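Local structure of trimeric intracellular cation channel type 1B.2 (Caenorhabditis elegans, 5EIK) at residues V132-T135 and H136-A140. The protein conducts potassium across intracellular membranes as a homotrimeric PIP2-binding channel and may supply counter-ions during calcium release from internal stores. Sequence-based numbering, arbitrary orientation.
Sequences VQRT and HKIAA. With PT5 ([(2R)-1-octadecanoyloxy-3-[oxidanyl-[(1R,2R,3S,4R,5R,6S)-2,3,6-tris(oxidanyl)-4,5-diphosphonooxy-cyclohexyl]oxy-phospho ryl]oxy-propan-2-yl] (8Z)-icosa-5,8,11,14-tetraenoate), chain B.
Gln133 sends CG anti to its own backbone nitrogen (chi1 -162°), whereas in Lys137 CG stands beside the nitrogen and anti to the carbonyl carbon (chi1 -66°), which turns the lysine chain toward the preceding turn, where Gln133 lies. The pair sits i to i+4 on the transmembrane alpha-helix 120-148, where Lys137 N donates to Gln133 O at 3.0 Å. The lysine's aliphatic chain lies against that turn, Lys137 CG 3.3 Å from Gln133 O; the two side chains cross obliquely, though the exact placing of their ends is doubtful. The long, flexible lysine suits this partly exposed place; the amide of Gln133 turns its NE2 to Asp32 on helix 30-47. With an alanine in place of Lys137 the methylenes over Gln133 O would be gone, which would probably open a gap beside that carbonyl, while the backbone and Asp32 bonds remained. At the next residue, Ile138 N bonds nearly straight to Arg134 O, and Ile138 CG1 lies 3.4 Å from Arg134 O, while this branched hydrocarbon meets Phe205 and Phe229 of neighbouring helices. Thr135 returns its hydroxyl to Glu131 O, hiding its polarity within the helix. Arg134 reaches farther, to the inositol lipid: Glu131 grips NE, and Lys130 joins in binding the headgroup. At the 4-phosphate, Arg134 NH1 donates to PT5 O43 at 2.9 Å, and Arg134 NH2 to PT5 O42, at the guanidinium's edge and in its plane, at 2.8 Å.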
ATOM      1  N   VAL A 132     -11.191 -26.184  -4.168  1.00 33.77           N
ATOM      2  CA  VAL A 132     -10.150 -27.026  -4.727  1.00 31.76           C
ATOM      3  C   VAL A 132      -9.049 -26.117  -5.272  1.00 35.07           C
ATOM      4  O   VAL A 132      -7.868 -26.363  -5.060  1.00 42.35           O
ATOM      5  CB  VAL A 132     -10.696 -27.912  -5.874  1.00 40.14           C
ATOM      6  CG1 VAL A 132      -9.540 -28.528  -6.682  1.00 30.60           C
ATOM      7  CG2 VAL A 132     -11.578 -29.012  -5.290  1.00 36.97           C
ATOM      8  N   GLN A 133      -9.444 -25.050  -5.957  1.00 40.45           N
ATOM      9  CA  GLN A 133      -8.482 -24.125  -6.537  1.00 35.94           C
ATOM     10  C   GLN A 133      -7.683 -23.346  -5.476  1.00 34.14           C
ATOM     11  O   GLN A 133      -6.487 -23.092  -5.642  1.00 32.99           O
ATOM     12  CB  GLN A 133      -9.208 -23.164  -7.492  1.00 42.14           C
ATOM     13  CG  GLN A 133      -8.286 -22.445  -8.465  1.00 33.39           C
ATOM     14  CD  GLN A 133      -8.449 -20.942  -8.396  1.00 48.50           C
ATOM     15  OE1 GLN A 133      -8.733 -20.396  -7.325  1.00 39.71           O
ATOM     16  NE2 GLN A 133      -8.260 -20.261  -9.526  1.00 46.15           N
ATOM     17  N   ARG A 134      -8.337 -22.975  -4.385  1.00 29.98           N
ATOM     18  CA  ARG A 134      -7.660 -22.257  -3.312  1.00 35.79           C
ATOM     19  C   ARG A 134      -6.519 -23.106  -2.739  1.00 37.25           C
ATOM     20  O   ARG A 134      -5.417 -22.601  -2.485  1.00 34.43           O
ATOM     21  CB  ARG A 134      -8.636 -21.917  -2.187  1.00 35.91           C
ATOM     22  CG  ARG A 134      -7.988 -21.120  -1.060  1.00 31.46           C
ATOM     23  CD  ARG A 134      -8.800 -21.195   0.218  1.00 33.74           C
ATOM     24  NE  ARG A 134     -10.185 -20.775   0.018  1.00 46.51           N
ATOM     25  CZ  ARG A 134     -10.593 -19.511  -0.034  1.00 49.21           C
ATOM     26  NH1 ARG A 134      -9.721 -18.520   0.106  1.00 47.07           N
ATOM     27  NH2 ARG A 134     -11.875 -19.240  -0.228  1.00 40.90           N
ATOM     28  N   THR A 135      -6.796 -24.391  -2.524  1.00 35.67           N
ATOM     29  CA  THR A 135      -5.803 -25.308  -1.975  1.00 32.31           C
ATOM     30  C   THR A 135      -4.577 -25.336  -2.869  1.00 34.88           C
ATOM     31  O   THR A 135      -3.443 -25.354  -2.390  1.00 33.55           O
ATOM     32  CB  THR A 135      -6.360 -26.728  -1.853  1.00 40.86           C
ATOM     33  OG1 THR A 135      -7.525 -26.711  -1.018  1.00 35.62           O
ATOM     34  CG2 THR A 135      -5.328 -27.646  -1.229  1.00 32.56           C
ATOM     35  N   HIS A 136      -4.807 -25.336  -4.176  1.00 32.73           N
ATOM     36  CA  HIS A 136      -3.710 -25.329  -5.135  1.00 33.67           C
ATOM     37  C   HIS A 136      -2.927 -24.014  -5.070  1.00 34.43           C
ATOM     38  O   HIS A 136      -1.711 -24.012  -5.239  1.00 36.29           O
ATOM     39  CB  HIS A 136      -4.243 -25.513  -6.560  1.00 32.70           C
ATOM     40  CG  HIS A 136      -3.214 -25.265  -7.617  1.00 45.48           C
ATOM     41  ND1 HIS A 136      -2.280 -26.208  -7.983  1.00 48.91           N
ATOM     42  CD2 HIS A 136      -2.941 -24.159  -8.352  1.00 48.36           C
ATOM     43  CE1 HIS A 136      -1.475 -25.695  -8.899  1.00 51.17           C
ATOM     44  NE2 HIS A 136      -1.855 -24.453  -9.138  1.00 49.09           N
ATOM     45  N   LYS A 137      -3.620 -22.897  -4.844  1.00 32.77           N
ATOM     46  CA  LYS A 137      -2.943 -21.596  -4.775  1.00 37.91           C
ATOM     47  C   LYS A 137      -1.978 -21.564  -3.590  1.00 34.18           C
ATOM     48  O   LYS A 137      -0.836 -21.131  -3.717  1.00 31.15           O
ATOM     49  CB  LYS A 137      -3.949 -20.451  -4.616  1.00 42.26           C
ATOM     50  CG  LYS A 137      -4.872 -20.218  -5.795  1.00 50.89           C
ATOM     51  CD  LYS A 137      -5.751 -18.996  -5.545  1.00 58.31           C
ATOM     52  CE  LYS A 137      -6.570 -18.623  -6.770  1.00 58.36           C
ATOM     53  NZ  LYS A 137      -5.710 -18.466  -7.974  1.00 67.42           N
ATOM     54  N   ILE A 138      -2.457 -22.017  -2.437  1.00 28.24           N
ATOM     55  CA  ILE A 138      -1.638 -22.056  -1.243  1.00 29.08           C
ATOM     56  C   ILE A 138      -0.408 -22.931  -1.446  1.00 33.09           C
ATOM     57  O   ILE A 138       0.707 -22.516  -1.134  1.00 42.94           O
ATOM     58  CB  ILE A 138      -2.445 -22.580  -0.048  1.00 31.24           C
ATOM     59  CG1 ILE A 138      -3.601 -21.620   0.232  1.00 26.73           C
ATOM     60  CG2 ILE A 138      -1.534 -22.742   1.179  1.00 24.17           C
ATOM     61  CD1 ILE A 138      -4.502 -22.049   1.328  1.00 22.09           C
ATOM     62  N   ALA A 139      -0.607 -24.133  -1.985  1.00 34.59           N
ATOM     63  CA  ALA A 139       0.499 -25.066  -2.204  1.00 40.11           C
ATOM     64  C   ALA A 139       1.513 -24.486  -3.173  1.00 38.05           C
ATOM     65  O   ALA A 139       2.720 -24.596  -2.960  1.00 46.20           O
ATOM     66  CB  ALA A 139      -0.027 -26.412  -2.723  1.00 31.83           C
ATOM     67  N   ALA A 140       1.017 -23.859  -4.234  1.00 38.36           N
ATOM     68  CA  ALA A 140       1.887 -23.248  -5.232  1.00 36.03           C
ATOM     69  C   ALA A 140       2.661 -22.097  -4.601  1.00 35.17           C
ATOM     70  O   ALA A 140       3.843 -21.902  -4.888  1.00 37.74           O
ATOM     71  CB  ALA A 140       1.058 -22.732  -6.416  1.00 32.16           C
TER
HETATM   72  O12 PT5 B 301     -10.291 -12.275   7.799  1.00 60.76           O
HETATM   73  P1  PT5 B 301      -9.658 -11.412   6.719  1.00 49.82           P
HETATM   74  O13 PT5 B 301      -8.032 -11.846   6.286  1.00 61.05           O
HETATM   75  O11 PT5 B 301      -9.554  -9.816   7.083  1.00 61.98           O
HETATM   76  O6  PT5 B 301     -13.063 -11.647   4.819  1.00 65.39           O
HETATM   77  O1  PT5 B 301     -10.403 -11.464   5.327  1.00 55.46           O
HETATM   78  C1  PT5 B 301     -10.917 -12.688   4.791  1.00 48.49           C
HETATM   79  C6  PT5 B 301     -12.098 -12.265   3.965  1.00 53.66           C
HETATM   80  C2  PT5 B 301      -9.886 -13.463   3.886  1.00 57.08           C
HETATM   81  O2  PT5 B 301      -9.391 -12.594   2.850  1.00 56.02           O
HETATM   82  C3  PT5 B 301     -10.577 -14.672   3.185  1.00 56.43           C
HETATM   83  O3  PT5 B 301      -9.635 -15.260   2.298  1.00 57.58           O
HETATM   84  C4  PT5 B 301     -11.796 -14.265   2.396  1.00 54.05           C
HETATM   85  O4  PT5 B 301     -12.491 -15.401   1.981  1.00 54.95           O
HETATM   86  P4  PT5 B 301     -12.610 -15.770   0.397  1.00 55.27           P
HETATM   87  O41 PT5 B 301     -13.222 -14.570  -0.494  1.00 56.83           O
HETATM   88  O42 PT5 B 301     -13.543 -17.075   0.197  1.00 55.86           O
HETATM   89  O43 PT5 B 301     -11.227 -16.058  -0.126  1.00 48.63           O
HETATM   90  C5  PT5 B 301     -12.783 -13.420   3.225  1.00 59.27           C
HETATM   91  O5  PT5 B 301     -13.746 -12.877   2.323  1.00 67.08           O
HETATM   92  P5  PT5 B 301     -15.252 -13.507   2.419  1.00 79.61           P
HETATM   93  O52 PT5 B 301     -15.323 -14.849   3.272  1.00 68.61           O
HETATM   94  O51 PT5 B 301     -16.272 -12.314   3.023  1.00 79.55           O
HETATM   95  O53 PT5 B 301     -15.579 -13.679   0.796  1.00 69.92           O
HETATM   96  C7  PT5 B 301      -7.223 -10.965   5.458  1.00 49.35           C
HETATM   97  C8  PT5 B 301      -5.816 -10.937   6.084  1.00 66.16           C
HETATM   98  C9  PT5 B 301      -5.575  -9.769   7.094  1.00 69.06           C
HETATM   99  O16 PT5 B 301      -4.821 -10.843   4.992  1.00 69.91           O
HETATM  100  C10 PT5 B 301      -4.139 -11.990   4.699  1.00 66.93           C
HETATM  101  O17 PT5 B 301      -4.592 -12.897   4.022  1.00 75.68           O
HETATM  102  O18 PT5 B 301      -4.317  -9.052   6.728  1.00 84.44           O
HETATM  103  C11 PT5 B 301      -3.567  -8.277   7.673  1.00 90.74           C
HETATM  104  O19 PT5 B 301      -3.577  -8.429   8.929  1.00 97.69           O
HETATM  105  C12 PT5 B 301      -2.732 -12.042   5.295  1.00 63.45           C
HETATM  106  C13 PT5 B 301      -1.545 -12.302   4.333  1.00 52.05           C
HETATM  107  C14 PT5 B 301      -0.212 -12.381   5.112  1.00 37.05           C
HETATM  108  C15 PT5 B 301       0.640 -11.106   4.980  1.00 46.45           C
HETATM  109  C16 PT5 B 301       2.071 -11.258   5.574  1.00 48.09           C
HETATM  110  C17 PT5 B 301       2.581  -9.978   6.307  1.00 48.71           C
HETATM  111  C18 PT5 B 301       4.042  -9.637   5.997  1.00 61.34           C
HETATM  112  C19 PT5 B 301       4.535  -8.486   6.016  1.00 65.41           C
HETATM  113  C20 PT5 B 301       4.395  -7.136   5.293  1.00 64.91           C
HETATM  114  C21 PT5 B 301       3.515  -6.072   5.997  1.00 59.75           C
HETATM  115  C22 PT5 B 301       3.171  -4.879   5.083  1.00 59.59           C
HETATM  116  C23 PT5 B 301       3.267  -3.521   5.809  1.00 51.73           C
HETATM  117  C24 PT5 B 301       4.100  -2.478   5.033  1.00 58.99           C
HETATM  118  C31 PT5 B 301      -2.714  -7.202   6.993  1.00 88.23           C
HETATM  119  C32 PT5 B 301      -1.360  -7.757   6.466  1.00 85.30           C
HETATM  120  C33 PT5 B 301      -0.537  -6.711   5.657  1.00 84.39           C
HETATM  121  C34 PT5 B 301      -0.758  -6.762   4.123  1.00 79.87           C
HETATM  122  C35 PT5 B 301      -0.049  -5.662   3.190  1.00 75.19           C
HETATM  123  C36 PT5 B 301      -0.709  -4.550   2.706  1.00 74.58           C
HETATM  124  C37 PT5 B 301       0.068  -3.224   2.553  1.00 79.63           C
HETATM  125  C38 PT5 B 301      -0.330  -2.659   1.284  1.00 81.73           C
HETATM  126  C39 PT5 B 301      -1.188  -1.502   1.029  1.00 93.10           C
HETATM  127  C40 PT5 B 301      -2.661  -1.584   1.279  1.00 93.43           C
HETATM  128  C25 PT5 B 301       3.207  -1.451   4.294  1.00 63.05           C
HETATM  129  C26 PT5 B 301       4.006  -0.559   3.330  1.00 64.21           C
HETATM  130  C41 PT5 B 301      -3.224  -0.824   2.486  1.00 80.03           C
HETATM  131  C42 PT5 B 301      -4.709  -1.116   2.731  1.00 72.64           C
HETATM  132  C43 PT5 B 301      -4.946  -2.278   3.703  1.00 66.85           C